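Local coordinates for protein polyphosphate kinase (Porphyromonas gingivalis, PDB 2O8R) that probably catalyses the reversible, magnesium-dependent transfer of the terminal phosphate of ATP onto a growing polyphosphate chain, at residues Val490-Arg495 / Ala504-Leu509; Asn544-Lys549 / Gly571-Val576; Asp548-Thr553 / Asn622-Ile627. The protein carries 3 engineered substitutions. All blocks are in the same frame, centred on the assembly; numbering follows the deposited sequence.

Interaction 1: residues Val490-Arg495 / Ala504-Leu509. With SO4 (sulfate ion), chain E.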
ATOM      1  N   VAL A 490      19.781  28.899  -2.447  1.00 53.83           N
ATOM      2  CA  VAL A 490      19.339  27.523  -2.310  1.00 54.42           C
ATOM      3  C   VAL A 490      20.569  26.612  -2.252  1.00 74.17           C
ATOM      4  O   VAL A 490      20.648  25.705  -1.402  1.00 75.80           O
ATOM      5  CB  VAL A 490      18.404  27.120  -3.470  1.00 50.16           C
ATOM      6  CG1 VAL A 490      18.126  25.628  -3.453  1.00 50.07           C
ATOM      7  CG2 VAL A 490      17.094  27.890  -3.394  1.00 44.99           C
ATOM      8  N   TYR A 491      21.529  26.879  -3.139  1.00 59.36           N
ATOM      9  CA  TYR A 491      22.810  26.190  -3.126  1.00 54.31           C
ATOM     10  C   TYR A 491      23.422  26.194  -1.730  1.00 61.79           C
ATOM     11  O   TYR A 491      23.779  25.147  -1.180  1.00 68.08           O
ATOM     12  CB  TYR A 491      23.777  26.857  -4.097  1.00 56.44           C
ATOM     13  CG  TYR A 491      25.209  26.437  -3.879  1.00 71.20           C
ATOM     14  CD1 TYR A 491      25.673  25.232  -4.382  1.00 62.32           C
ATOM     15  CD2 TYR A 491      26.096  27.240  -3.166  1.00 70.89           C
ATOM     16  CE1 TYR A 491      26.971  24.827  -4.179  1.00 67.33           C
ATOM     17  CE2 TYR A 491      27.397  26.841  -2.961  1.00 77.29           C
ATOM     18  CZ  TYR A 491      27.828  25.631  -3.475  1.00 70.03           C
ATOM     19  OH  TYR A 491      29.125  25.210  -3.278  1.00 82.60           O
ATOM     20  N   ARG A 492      23.532  27.394  -1.176  1.00 57.50           N
ATOM     21  CA  ARG A 492      24.101  27.609   0.137  1.00 59.64           C
ATOM     22  C   ARG A 492      23.272  26.949   1.221  1.00 47.02           C
ATOM     23  O   ARG A 492      23.829  26.370   2.155  1.00 61.18           O
ATOM     24  CB  ARG A 492      24.232  29.108   0.417  1.00 50.04           C
ATOM     25  CG  ARG A 492      24.820  29.418   1.762  1.00 68.44           C
ATOM     26  CD  ARG A 492      24.890  30.908   2.021  1.00 96.61           C
ATOM     27  NE  ARG A 492      26.183  31.474   1.656  1.00 89.97           N
ATOM     28  CZ  ARG A 492      26.347  32.468   0.795  1.00 94.71           C
ATOM     29  NH1 ARG A 492      25.298  33.027   0.208  1.00 95.93           N
ATOM     30  NH2 ARG A 492      27.565  32.907   0.526  1.00 96.34           N
ATOM     31  N   LEU A 493      21.947  27.030   1.095  1.00 58.18           N
ATOM     32  CA  LEU A 493      21.046  26.392   2.059  1.00 50.11           C
ATOM     33  C   LEU A 493      21.334  24.897   2.186  1.00 60.09           C
ATOM     34  O   LEU A 493      21.472  24.380   3.301  1.00 63.92           O
ATOM     35  CB  LEU A 493      19.584  26.615   1.690  1.00 39.52           C
ATOM     36  CG  LEU A 493      18.520  25.921   2.554  1.00 53.08           C
ATOM     37  CD1 LEU A 493      18.647  26.278   4.033  1.00 44.22           C
ATOM     38  CD2 LEU A 493      17.103  26.217   2.024  1.00 32.03           C
ATOM     39  N   PHE A 494      21.449  24.205   1.054  1.00 40.00           N
ATOM     40  CA  PHE A 494      21.635  22.767   1.113  1.00 51.50           C
ATOM     41  C   PHE A 494      22.987  22.373   1.688  1.00 57.83           C
ATOM     42  O   PHE A 494      23.114  21.331   2.322  1.00 66.85           O
ATOM     43  CB  PHE A 494      21.440  22.128  -0.244  1.00 34.73           C
ATOM     44  CG  PHE A 494      20.002  21.888  -0.609  1.00 39.79           C
ATOM     45  CD1 PHE A 494      19.281  20.881   0.002  1.00 39.26           C
ATOM     46  CD2 PHE A 494      19.381  22.650  -1.591  1.00 37.45           C
ATOM     47  CE1 PHE A 494      17.962  20.633  -0.348  1.00 29.17           C
ATOM     48  CE2 PHE A 494      18.052  22.413  -1.946  1.00 40.19           C
ATOM     49  CZ  PHE A 494      17.341  21.405  -1.325  1.00 28.69           C
ATOM     50  N   ARG A 495      23.994  23.206   1.477  1.00 59.58           N
ATOM     51  CA  ARG A 495      25.303  22.929   2.045  1.00 58.19           C
ATOM     52  C   ARG A 495      25.245  23.062   3.549  1.00 57.96           C
ATOM     53  O   ARG A 495      25.800  22.234   4.271  1.00 60.28           O
ATOM     54  CB  ARG A 495      26.360  23.862   1.468  1.00 58.57           C
ATOM     55  CG  ARG A 495      26.948  23.357   0.184  1.00 63.17           C
ATOM     56  CD  ARG A 495      27.966  24.311  -0.398  1.00 64.89           C
ATOM     57  NE  ARG A 495      28.967  24.734   0.571  1.00 72.56           N
ATOM     58  CZ  ARG A 495      30.054  24.043   0.892  1.00 75.64           C
ATOM     59  NH1 ARG A 495      30.301  22.869   0.324  1.00 57.80           N
ATOM     60  NH2 ARG A 495      30.895  24.529   1.793  1.00 75.98           N
ATOM     61  N   ALA A 504      26.433  32.278   6.923  1.00 73.30           N
ATOM     62  CA  ALA A 504      24.977  32.261   7.120  1.00 72.59           C
ATOM     63  C   ALA A 504      24.284  33.502   6.531  1.00 66.56           C
ATOM     64  O   ALA A 504      23.699  34.303   7.260  1.00 68.58           O
ATOM     65  CB  ALA A 504      24.653  32.107   8.594  1.00 66.73           C
ATOM     66  N   ARG A 505      24.347  33.642   5.207  1.00 61.15           N
ATOM     67  CA  ARG A 505      23.985  34.881   4.524  1.00 75.93           C
ATOM     68  C   ARG A 505      23.317  34.596   3.192  1.00 71.03           C
ATOM     69  O   ARG A 505      23.890  33.911   2.344  1.00 68.40           O
ATOM     70  CB  ARG A 505      25.240  35.723   4.247  1.00 86.87           C
ATOM     71  CG  ARG A 505      25.892  36.368   5.463  1.00 95.09           C
ATOM     72  CD  ARG A 505      26.928  37.400   5.043  1.00 88.75           C
ATOM     73  NE  ARG A 505      28.126  36.797   4.471  1.00 90.51           N
ATOM     74  CZ  ARG A 505      29.259  36.601   5.138  1.00101.68           C
ATOM     75  NH1 ARG A 505      29.356  36.959   6.414  1.00109.76           N
ATOM     76  NH2 ARG A 505      30.301  36.050   4.528  1.00 93.97           N
ATOM     77  N   PHE A 506      22.128  35.152   2.989  1.00 59.18           N
ATOM     78  CA  PHE A 506      21.402  34.931   1.742  1.00 63.76           C
ATOM     79  C   PHE A 506      21.069  36.251   1.033  1.00 63.33           C
ATOM     80  O   PHE A 506      20.815  37.260   1.689  1.00 75.98           O
ATOM     81  CB  PHE A 506      20.150  34.074   2.008  1.00 53.33           C
ATOM     82  CG  PHE A 506      20.443  32.805   2.763  1.00 60.39           C
ATOM     83  CD1 PHE A 506      20.767  31.638   2.085  1.00 73.39           C
ATOM     84  CD2 PHE A 506      20.432  32.784   4.154  1.00 58.62           C
ATOM     85  CE1 PHE A 506      21.059  30.473   2.778  1.00 67.06           C
ATOM     86  CE2 PHE A 506      20.722  31.616   4.857  1.00 50.05           C
ATOM     87  CZ  PHE A 506      21.036  30.465   4.169  1.00 51.00           C
ATOM     88  N   SER A 507      21.083  36.240  -0.301  1.00 68.04           N
ATOM     89  CA  SER A 507      20.838  37.449  -1.108  1.00 69.09           C
ATOM     90  C   SER A 507      19.377  37.869  -1.152  1.00 66.12           C
ATOM     91  O   SER A 507      19.058  39.043  -0.996  1.00 77.72           O
ATOM     92  CB  SER A 507      21.328  37.274  -2.551  1.00 54.44           C
ATOM     93  OG  SER A 507      22.661  36.813  -2.600  1.00 83.74           O
ATOM     94  N   ARG A 508      18.496  36.912  -1.414  1.00 66.65           N
ATOM     95  CA  ARG A 508      17.085  37.219  -1.611  1.00 63.79           C
ATOM     96  C   ARG A 508      16.225  36.274  -0.801  1.00 66.16           C
ATOM     97  O   ARG A 508      15.115  36.621  -0.413  1.00 71.27           O
ATOM     98  CB  ARG A 508      16.701  37.081  -3.079  1.00 48.33           C
ATOM     99  CG  ARG A 508      17.611  37.806  -4.057  1.00 64.95           C
ATOM    100  CD  ARG A 508      17.281  39.264  -4.130  1.00 79.57           C
ATOM    101  NE  ARG A 508      17.691  39.843  -5.402  1.00 83.15           N
ATOM    102  CZ  ARG A 508      17.209  40.984  -5.885  1.00 75.54           C
ATOM    103  NH1 ARG A 508      16.294  41.662  -5.203  1.00 61.93           N
ATOM    104  NH2 ARG A 508      17.637  41.440  -7.054  1.00 79.82           N
ATOM    105  N   LEU A 509      16.754  35.082  -0.547  1.00 59.99           N
ATOM    106  CA  LEU A 509      16.017  34.028   0.141  1.00 62.11           C
ATOM    107  C   LEU A 509      15.814  34.330   1.621  1.00 57.71           C
ATOM    108  O   LEU A 509      16.652  34.964   2.249  1.00 76.45           O
ATOM    109  CB  LEU A 509      16.772  32.713  -0.010  1.00 46.64           C
ATOM    110  CG  LEU A 509      16.047  31.417   0.311  1.00 62.96           C
ATOM    111  CD1 LEU A 509      14.818  31.322  -0.575  1.00 42.95           C
ATOM    112  CD2 LEU A 509      16.989  30.209   0.152  1.00 47.12           C
TER
HETATM  113  S   SO4 E 706      28.057  36.821   0.906  1.00123.97           S
HETATM  114  O1  SO4 E 706      28.581  36.345  -0.375  1.00101.65           O
HETATM  115  O2  SO4 E 706      26.694  36.328   1.128  1.00119.24           O
HETATM  116  O3  SO4 E 706      28.929  36.337   1.975  1.00117.14           O
HETATM  117  O4  SO4 E 706      28.036  38.282   0.900  1.00127.16           O
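The ring of F506 turns one edge to the backbone of helix 484-497: its CE1 lies 3.9 Å from L493 N, which sits near the ring plane. R492 approaches the same corner obliquely, its CD 3.9 Å from F506 CE1, and its guanidinium plane stands 84° to the ring. The third flat group, the guanidinium of R505, meets at its edge, near its plane, a sulfate ion that probably comes from the crystallisation liquor. R505 NE and NH2 both donate to sulfate O3, at 2.7 and 2.9 Å, so a single oxygen is held by a fork of two bonds. With CG anti to the backbone N (chi1 -180°), R492 runs out across the 504-509 segment, and a bend at chi3 brings its guanidinium near the R505 carbonyl without a well-angled hydrogen bond. The firm partner of R492 NE is E502, in a salt bridge. Beside these polar groups the contact is apolar: L509 CD2 meets V490 CG2 at 4.2 Å and L493 CD2 at 4.4 Å, while F506 CE1 also touches L493 CB. D489 on the helix accepts from the backbone N of S507, R508 and L509. V490 and F494 pack on strand 442-447, giving the helix-on-sheet layer of the PLD-like fold; here the return segment folds back onto that helix before the chain enters strand 510-511.

Interaction 2: residues Asn544-Lys549 / Gly571-Val576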
ATOM      1  N   ASN A 544      -2.101  28.993   6.135  1.00 36.08           N
ATOM      2  CA  ASN A 544      -2.926  27.954   6.706  1.00 52.64           C
ATOM      3  C   ASN A 544      -3.198  28.293   8.154  1.00 48.43           C
ATOM      4  O   ASN A 544      -4.281  28.025   8.666  1.00 53.67           O
ATOM      5  CB  ASN A 544      -2.262  26.576   6.586  1.00 44.64           C
ATOM      6  CG  ASN A 544      -2.165  26.087   5.147  1.00 60.31           C
ATOM      7  OD1 ASN A 544      -1.094  26.111   4.544  1.00 61.23           O
ATOM      8  ND2 ASN A 544      -3.282  25.634   4.596  1.00 54.81           N
ATOM      9  N   GLY A 545      -2.222  28.914   8.807  1.00 48.27           N
ATOM     10  CA  GLY A 545      -2.354  29.227  10.222  1.00 47.57           C
ATOM     11  C   GLY A 545      -1.636  30.473  10.685  1.00 46.46           C
ATOM     12  O   GLY A 545      -0.524  30.759  10.245  1.00 31.18           O
ATOM     13  N   LEU A 546      -2.296  31.208  11.581  1.00 51.11           N
ATOM     14  CA  LEU A 546      -1.717  32.343  12.285  1.00 40.09           C
ATOM     15  C   LEU A 546      -1.969  32.205  13.791  1.00 62.25           C
ATOM     16  O   LEU A 546      -3.110  32.208  14.263  1.00 65.31           O
ATOM     17  CB  LEU A 546      -2.296  33.655  11.762  1.00 47.40           C
ATOM     18  CG  LEU A 546      -1.779  34.904  12.470  1.00 51.24           C
ATOM     19  CD1 LEU A 546      -0.277  34.969  12.377  1.00 52.73           C
ATOM     20  CD2 LEU A 546      -2.419  36.152  11.885  1.00 44.96           C
ATOM     21  N   GLN A 547      -0.889  32.090  14.547  1.00 54.54           N
ATOM     22  CA  GLN A 547      -1.008  31.743  15.943  1.00 58.19           C
ATOM     23  C   GLN A 547       0.100  32.397  16.775  1.00 65.32           C
ATOM     24  O   GLN A 547      -0.042  32.547  17.989  1.00 73.35           O
ATOM     25  CB  GLN A 547      -0.990  30.210  16.061  1.00 67.46           C
ATOM     26  CG  GLN A 547      -1.221  29.625  17.438  1.00 79.98           C
ATOM     27  CD  GLN A 547       0.064  29.393  18.200  1.00 85.38           C
ATOM     28  OE1 GLN A 547       1.160  29.558  17.661  1.00 78.10           O
ATOM     29  NE2 GLN A 547      -0.064  29.009  19.463  1.00 99.86           N
ATOM     30  N   ASP A 548       1.197  32.795  16.130  1.00 59.39           N
ATOM     31  CA  ASP A 548       2.328  33.357  16.859  1.00 67.57           C
ATOM     32  C   ASP A 548       2.030  34.697  17.507  1.00 72.07           C
ATOM     33  O   ASP A 548       1.839  35.692  16.810  1.00 74.01           O
ATOM     34  CB  ASP A 548       3.553  33.510  15.969  1.00 62.30           C
ATOM     35  CG  ASP A 548       4.753  34.037  16.739  1.00 79.06           C
ATOM     36  OD1 ASP A 548       5.375  33.248  17.486  1.00105.62           O
ATOM     37  OD2 ASP A 548       5.068  35.238  16.620  1.00 70.41           O
ATOM     38  N   LYS A 549       2.038  34.719  18.842  1.00 81.02           N
ATOM     39  CA  LYS A 549       1.728  35.928  19.622  1.00 79.30           C
ATOM     40  C   LYS A 549       2.508  37.162  19.194  1.00 69.26           C
ATOM     41  O   LYS A 549       1.956  38.260  19.169  1.00 73.16           O
ATOM     42  CB  LYS A 549       1.951  35.700  21.118  1.00 81.30           C
ATOM     43  CG  LYS A 549       0.810  35.028  21.851  1.00 87.27           C
ATOM     44  CD  LYS A 549       1.127  34.967  23.338  1.00104.55           C
ATOM     45  CE  LYS A 549       0.298  33.929  24.080  1.00102.92           C
ATOM     46  NZ  LYS A 549       0.751  32.524  23.840  1.00 94.45           N
ATOM     47  N   GLY A 571      -7.152  27.800   8.488  1.00 52.31           N
ATOM     48  CA  GLY A 571      -7.159  27.029   9.732  1.00 50.38           C
ATOM     49  C   GLY A 571      -7.191  27.884  10.977  1.00 43.96           C
ATOM     50  O   GLY A 571      -8.074  28.725  11.155  1.00 39.55           O
ATOM     51  N   ILE A 572      -6.207  27.666  11.836  1.00 48.03           N
ATOM     52  CA  ILE A 572      -6.135  28.357  13.103  1.00 49.81           C
ATOM     53  C   ILE A 572      -5.786  29.820  12.913  1.00 51.96           C
ATOM     54  O   ILE A 572      -4.805  30.146  12.266  1.00 57.09           O
ATOM     55  CB  ILE A 572      -5.115  27.698  14.039  1.00 46.45           C
ATOM     56  CG1 ILE A 572      -5.643  26.365  14.560  1.00 42.34           C
ATOM     57  CG2 ILE A 572      -4.826  28.576  15.227  1.00 45.30           C
ATOM     58  CD1 ILE A 572      -4.600  25.636  15.392  1.00 47.76           C
ATOM     59  N   CYS A 573      -6.617  30.694  13.470  1.00 55.13           N
ATOM     60  CA  CYS A 573      -6.296  32.097  13.573  1.00 58.57           C
ATOM     61  C   CYS A 573      -6.565  32.627  14.980  1.00 57.05           C
ATOM     62  O   CYS A 573      -7.678  32.527  15.478  1.00 61.39           O
ATOM     63  CB  CYS A 573      -7.095  32.890  12.560  1.00 72.85           C
ATOM     64  SG  CYS A 573      -6.522  34.572  12.414  1.00 63.95           S
ATOM     65  N   CYS A 574      -5.541  33.194  15.613  1.00 58.34           N
ATOM     66  CA  CYS A 574      -5.650  33.659  17.003  1.00 64.46           C
ATOM     67  C   CYS A 574      -5.740  35.156  17.096  1.00 63.01           C
ATOM     68  O   CYS A 574      -5.931  35.699  18.178  1.00 80.71           O
ATOM     69  CB  CYS A 574      -4.456  33.204  17.829  1.00 61.17           C
ATOM     70  SG  CYS A 574      -4.325  31.427  18.020  1.00 61.39           S
ATOM     71  N   LEU A 575      -5.567  35.823  15.968  1.00 62.12           N
ATOM     72  CA  LEU A 575      -5.821  37.243  15.883  1.00 60.39           C
ATOM     73  C   LEU A 575      -7.328  37.410  15.894  1.00 57.27           C
ATOM     74  O   LEU A 575      -8.025  36.744  15.146  1.00 56.12           O
ATOM     75  CB  LEU A 575      -5.226  37.809  14.601  1.00 45.24           C
ATOM     76  CG  LEU A 575      -5.304  39.313  14.364  1.00 51.61           C
ATOM     77  CD1 LEU A 575      -4.059  39.784  13.641  1.00 50.72           C
ATOM     78  CD2 LEU A 575      -6.549  39.679  13.576  1.00 34.52           C
ATOM     79  N   VAL A 576      -7.825  38.287  16.758  1.00 67.02           N
ATOM     80  CA  VAL A 576      -9.258  38.500  16.875  1.00 62.66           C
ATOM     81  C   VAL A 576      -9.719  39.759  16.154  1.00 67.86           C
ATOM     82  O   VAL A 576      -9.278  40.868  16.466  1.00 66.29           O
ATOM     83  CB  VAL A 576      -9.765  38.354  18.352  1.00 73.83           C
ATOM     84  CG1 VAL A 576      -8.690  38.694  19.333  1.00 57.92           C
ATOM     85  CG2 VAL A 576     -11.066  39.110  18.608  1.00 44.14           C
TER
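L546 and C573 form a single backbone bridge between two segments running roughly parallel, 36° apart. Two hydrogen bonds make the bridge. L546 N donates to I572 O (2.8 Å), almost straight at both ends, and L546 O accepts from C574 N (3.0 Å), so the bonds of L546 go to the residues on either side of C573, as between parallel strands. A third bond, from G571 N to N544 O (2.9 Å), continues the pairing toward the sheet. CA-H...O contacts supplement these, from G545 CA to I572 O and from C573 CA to L546 O.

Apolar contacts fall into two groups. L546 CD2 reaches L575 CB at 4.2 Å where both residues pack on helix 549-560. In the second group, Q547 CG lies 3.6 Å from C574 SG: CG is anti to the backbone N, and a bend at chi2 (-92°) carries the amide onward to K620, whose backbone N is bonded to OE1. I572, near Q547 CB, packs against helix 13-29.

Strands 538-543 and 564-569 thus remain paired beyond their C-terminal ends, closing a beta-alpha-beta crossover through helix 549-560; R570 and H597, predicted to bind ATP, lie beside N544 at this end of the sheet.

Interaction 3: residues Asp548-Thr553 / Asn622-Ile627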
ATOM      1  N   ASP A 548       1.197  32.795  16.130  1.00 59.39           N
ATOM      2  CA  ASP A 548       2.328  33.357  16.859  1.00 67.57           C
ATOM      3  C   ASP A 548       2.030  34.697  17.507  1.00 72.07           C
ATOM      4  O   ASP A 548       1.839  35.692  16.810  1.00 74.01           O
ATOM      5  CB  ASP A 548       3.553  33.510  15.969  1.00 62.30           C
ATOM      6  CG  ASP A 548       4.753  34.037  16.739  1.00 79.06           C
ATOM      7  OD1 ASP A 548       5.375  33.248  17.486  1.00105.62           O
ATOM      8  OD2 ASP A 548       5.068  35.238  16.620  1.00 70.41           O
ATOM      9  N   LYS A 549       2.038  34.719  18.842  1.00 81.02           N
ATOM     10  CA  LYS A 549       1.728  35.928  19.622  1.00 79.30           C
ATOM     11  C   LYS A 549       2.508  37.162  19.194  1.00 69.26           C
ATOM     12  O   LYS A 549       1.956  38.260  19.169  1.00 73.16           O
ATOM     13  CB  LYS A 549       1.951  35.700  21.118  1.00 81.30           C
ATOM     14  CG  LYS A 549       0.810  35.028  21.851  1.00 87.27           C
ATOM     15  CD  LYS A 549       1.127  34.967  23.338  1.00104.55           C
ATOM     16  CE  LYS A 549       0.298  33.929  24.080  1.00102.92           C
ATOM     17  NZ  LYS A 549       0.751  32.524  23.840  1.00 94.45           N
ATOM     18  N   ASN A 550       3.781  36.992  18.854  1.00 55.50           N
ATOM     19  CA  ASN A 550       4.598  38.143  18.505  1.00 69.19           C
ATOM     20  C   ASN A 550       4.197  38.784  17.201  1.00 72.09           C
ATOM     21  O   ASN A 550       3.919  39.979  17.164  1.00 75.31           O
ATOM     22  CB  ASN A 550       6.081  37.814  18.533  1.00 68.08           C
ATOM     23  CG  ASN A 550       6.636  37.801  19.941  1.00104.47           C
ATOM     24  OD1 ASN A 550       5.925  37.488  20.904  1.00107.60           O
ATOM     25  ND2 ASN A 550       7.910  38.151  20.076  1.00122.68           N
ATOM     26  N   VAL A 551       4.125  37.989  16.141  1.00 72.47           N
ATOM     27  CA  VAL A 551       3.754  38.526  14.839  1.00 64.74           C
ATOM     28  C   VAL A 551       2.333  39.079  14.884  1.00 59.99           C
ATOM     29  O   VAL A 551       2.044  40.096  14.262  1.00 59.51           O
ATOM     30  CB  VAL A 551       3.876  37.487  13.707  1.00 55.91           C
ATOM     31  CG1 VAL A 551       3.919  38.188  12.391  1.00 65.32           C
ATOM     32  CG2 VAL A 551       5.129  36.706  13.855  1.00 68.33           C
ATOM     33  N   ILE A 552       1.454  38.420  15.632  1.00 45.40           N
ATOM     34  CA  ILE A 552       0.093  38.899  15.759  1.00 53.20           C
ATOM     35  C   ILE A 552       0.101  40.285  16.405  1.00 65.38           C
ATOM     36  O   ILE A 552      -0.597  41.196  15.952  1.00 63.71           O
ATOM     37  CB  ILE A 552      -0.805  37.901  16.513  1.00 51.05           C
ATOM     38  CG1 ILE A 552      -0.953  36.616  15.689  1.00 54.98           C
ATOM     39  CG2 ILE A 552      -2.176  38.493  16.739  1.00 45.17           C
ATOM     40  CD1 ILE A 552      -1.874  35.574  16.291  1.00 51.03           C
ATOM     41  N   THR A 553       0.947  40.463  17.414  1.00 63.11           N
ATOM     42  CA  THR A 553       1.037  41.747  18.106  1.00 63.65           C
ATOM     43  C   THR A 553       1.523  42.857  17.168  1.00 55.53           C
ATOM     44  O   THR A 553       1.004  43.971  17.189  1.00 67.71           O
ATOM     45  CB  THR A 553       1.926  41.663  19.373  1.00 64.49           C
ATOM     46  OG1 THR A 553       1.518  40.552  20.185  1.00 61.87           O
ATOM     47  CG2 THR A 553       1.795  42.913  20.185  1.00 41.11           C
ATOM     48  N   ASN A 622       6.712  27.213  13.837  1.00 80.43           N
ATOM     49  CA  ASN A 622       7.170  27.483  12.473  1.00 75.08           C
ATOM     50  C   ASN A 622       8.322  28.486  12.364  1.00 76.72           C
ATOM     51  O   ASN A 622       9.299  28.228  11.667  1.00 75.13           O
ATOM     52  CB  ASN A 622       6.004  27.944  11.608  1.00 79.80           C
ATOM     53  CG  ASN A 622       5.037  26.829  11.289  1.00 86.00           C
ATOM     54  OD1 ASN A 622       5.033  25.786  11.939  1.00 97.01           O
ATOM     55  ND2 ASN A 622       4.201  27.045  10.285  1.00 97.82           N
ATOM     56  N   LEU A 623       8.210  29.618  13.055  1.00 82.30           N
ATOM     57  CA  LEU A 623       9.207  30.687  12.947  1.00 92.91           C
ATOM     58  C   LEU A 623      10.453  30.470  13.810  1.00 99.88           C
ATOM     59  O   LEU A 623      11.407  31.242  13.709  1.00106.73           O
ATOM     60  CB  LEU A 623       8.584  32.046  13.294  1.00 94.57           C
ATOM     61  CG  LEU A 623       7.294  32.500  12.597  1.00 94.33           C
ATOM     62  CD1 LEU A 623       6.421  33.312  13.536  1.00 65.74           C
ATOM     63  CD2 LEU A 623       7.576  33.282  11.335  1.00 70.92           C
ATOM     64  N   TYR A 624      10.447  29.435  14.651  1.00104.82           N
ATOM     65  CA  TYR A 624      11.545  29.214  15.600  1.00100.55           C
ATOM     66  C   TYR A 624      12.150  27.806  15.627  1.00 99.92           C
ATOM     67  O   TYR A 624      13.367  27.657  15.709  1.00 99.87           O
ATOM     68  CB  TYR A 624      11.119  29.638  17.006  1.00105.46           C
ATOM     69  CG  TYR A 624      10.667  31.084  17.099  1.00105.97           C
ATOM     70  CD1 TYR A 624      11.576  32.131  16.955  1.00110.43           C
ATOM     71  CD2 TYR A 624       9.331  31.402  17.330  1.00107.54           C
ATOM     72  CE1 TYR A 624      11.164  33.458  17.039  1.00111.59           C
ATOM     73  CE2 TYR A 624       8.906  32.723  17.417  1.00103.51           C
ATOM     74  CZ  TYR A 624       9.829  33.746  17.273  1.00112.85           C
ATOM     75  OH  TYR A 624       9.416  35.056  17.359  1.00107.64           O
ATOM     76  N   ASN A 625      11.310  26.778  15.557  1.00101.87           N
ATOM     77  CA  ASN A 625      11.780  25.387  15.637  1.00 96.78           C
ATOM     78  C   ASN A 625      12.252  24.776  14.316  1.00 94.53           C
ATOM     79  O   ASN A 625      13.271  24.084  14.270  1.00110.46           O
ATOM     80  CB  ASN A 625      10.700  24.489  16.243  1.00 87.55           C
ATOM     81  CG  ASN A 625      10.313  24.907  17.635  1.00 90.52           C
ATOM     82  OD1 ASN A 625      10.364  26.087  17.979  1.00 99.66           O
ATOM     83  ND2 ASN A 625       9.924  23.939  18.453  1.00114.94           N
ATOM     84  N   ARG A 626      11.500  25.023  13.251  1.00 73.74           N
ATOM     85  CA  ARG A 626      11.775  24.436  11.947  1.00 70.23           C
ATOM     86  C   ARG A 626      12.751  25.248  11.092  1.00 69.95           C
ATOM     87  O   ARG A 626      12.932  26.449  11.298  1.00 72.99           O
ATOM     88  CB  ARG A 626      10.459  24.271  11.173  1.00 63.23           C
ATOM     89  CG  ARG A 626       9.623  23.088  11.608  1.00 76.83           C
ATOM     90  CD  ARG A 626       8.310  23.508  12.209  1.00 77.21           C
ATOM     91  NE  ARG A 626       7.354  23.878  11.169  1.00104.20           N
ATOM     92  CZ  ARG A 626       6.526  23.028  10.564  1.00105.98           C
ATOM     93  NH1 ARG A 626       5.693  23.471   9.629  1.00105.97           N
ATOM     94  NH2 ARG A 626       6.522  21.742  10.888  1.00112.28           N
ATOM     95  N   ILE A 627      13.369  24.598  10.113  1.00 57.11           N
ATOM     96  CA  ILE A 627      13.940  25.366   9.022  1.00 60.82           C
ATOM     97  C   ILE A 627      12.931  25.483   7.868  1.00 66.98           C
ATOM     98  O   ILE A 627      12.471  24.484   7.301  1.00 69.59           O
ATOM     99  CB  ILE A 627      15.354  24.881   8.609  1.00 66.99           C
ATOM    100  CG1 ILE A 627      16.401  25.589   9.488  1.00 45.87           C
ATOM    101  CG2 ILE A 627      15.632  25.164   7.128  1.00 51.00           C
ATOM    102  CD1 ILE A 627      17.833  25.265   9.158  1.00 56.90           C
TER
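A first torsion of -177° sets CG of D548 anti to its own nitrogen, turning the carboxylate across the start of helix 549-560 and against L623 and Y624. On the other side, L623 holds CG anti to its carbonyl carbon, which sets CG toward the helix start, and from there CD1 touches both D548 CG at 3.7 Å and V551 CG2 at 3.6 Å. This methyl meets both the carboxylate group and the aliphatic branch of the first helical turn.

The two carboxylate oxygens meet different partners. OD2 caps the helix, accepting from V551 N at 2.9 Å in a nearly straight bond (168° at the hydrogen) that arrives on its anti side. OD1 faces the edge of the Y624 ring, 3.6 Å from CE2 and near the ring plane, with carboxylate and ring planes 50° apart. L623 CB lies above one face of that ring, offset toward its rim, so neighbouring residues of the 622-627 segment present methyl and ring edge together. Behind L623, M516 and I520 of helix 516-532 continue the apolar packing.

Chemically, then, D548 is both an N-cap and a packing surface. Its negative charge would probably be stabilised by the helix N terminus and, more weakly, by the electropositive edge of the tyrosine ring, while L623 with V551 is plain apolar packing.

Overall arrangement
Read from the N terminus, interaction 1 comes first and closes a short loop, bringing the chain back onto helix 484-497 before it enters strand 510-511. Interaction 2 opens at 544 and closes at 571, a loop holding one helix and one strand. Interaction 3 starts from the same stretch, sharing D548 and K549, and closes only at 622. I552, on helix 549-560, packs on L546, C574 and L575, so the helix is where the two contacts touch. Interaction 2 pairs the loops after strands 538-543 and 564-569; interaction 3 joins the start of helix 549-560 to helix 620-624. Interaction 1 joins helix 484-497 to the lead into strand 510-511, its centre about 21 Å from that of interaction 3.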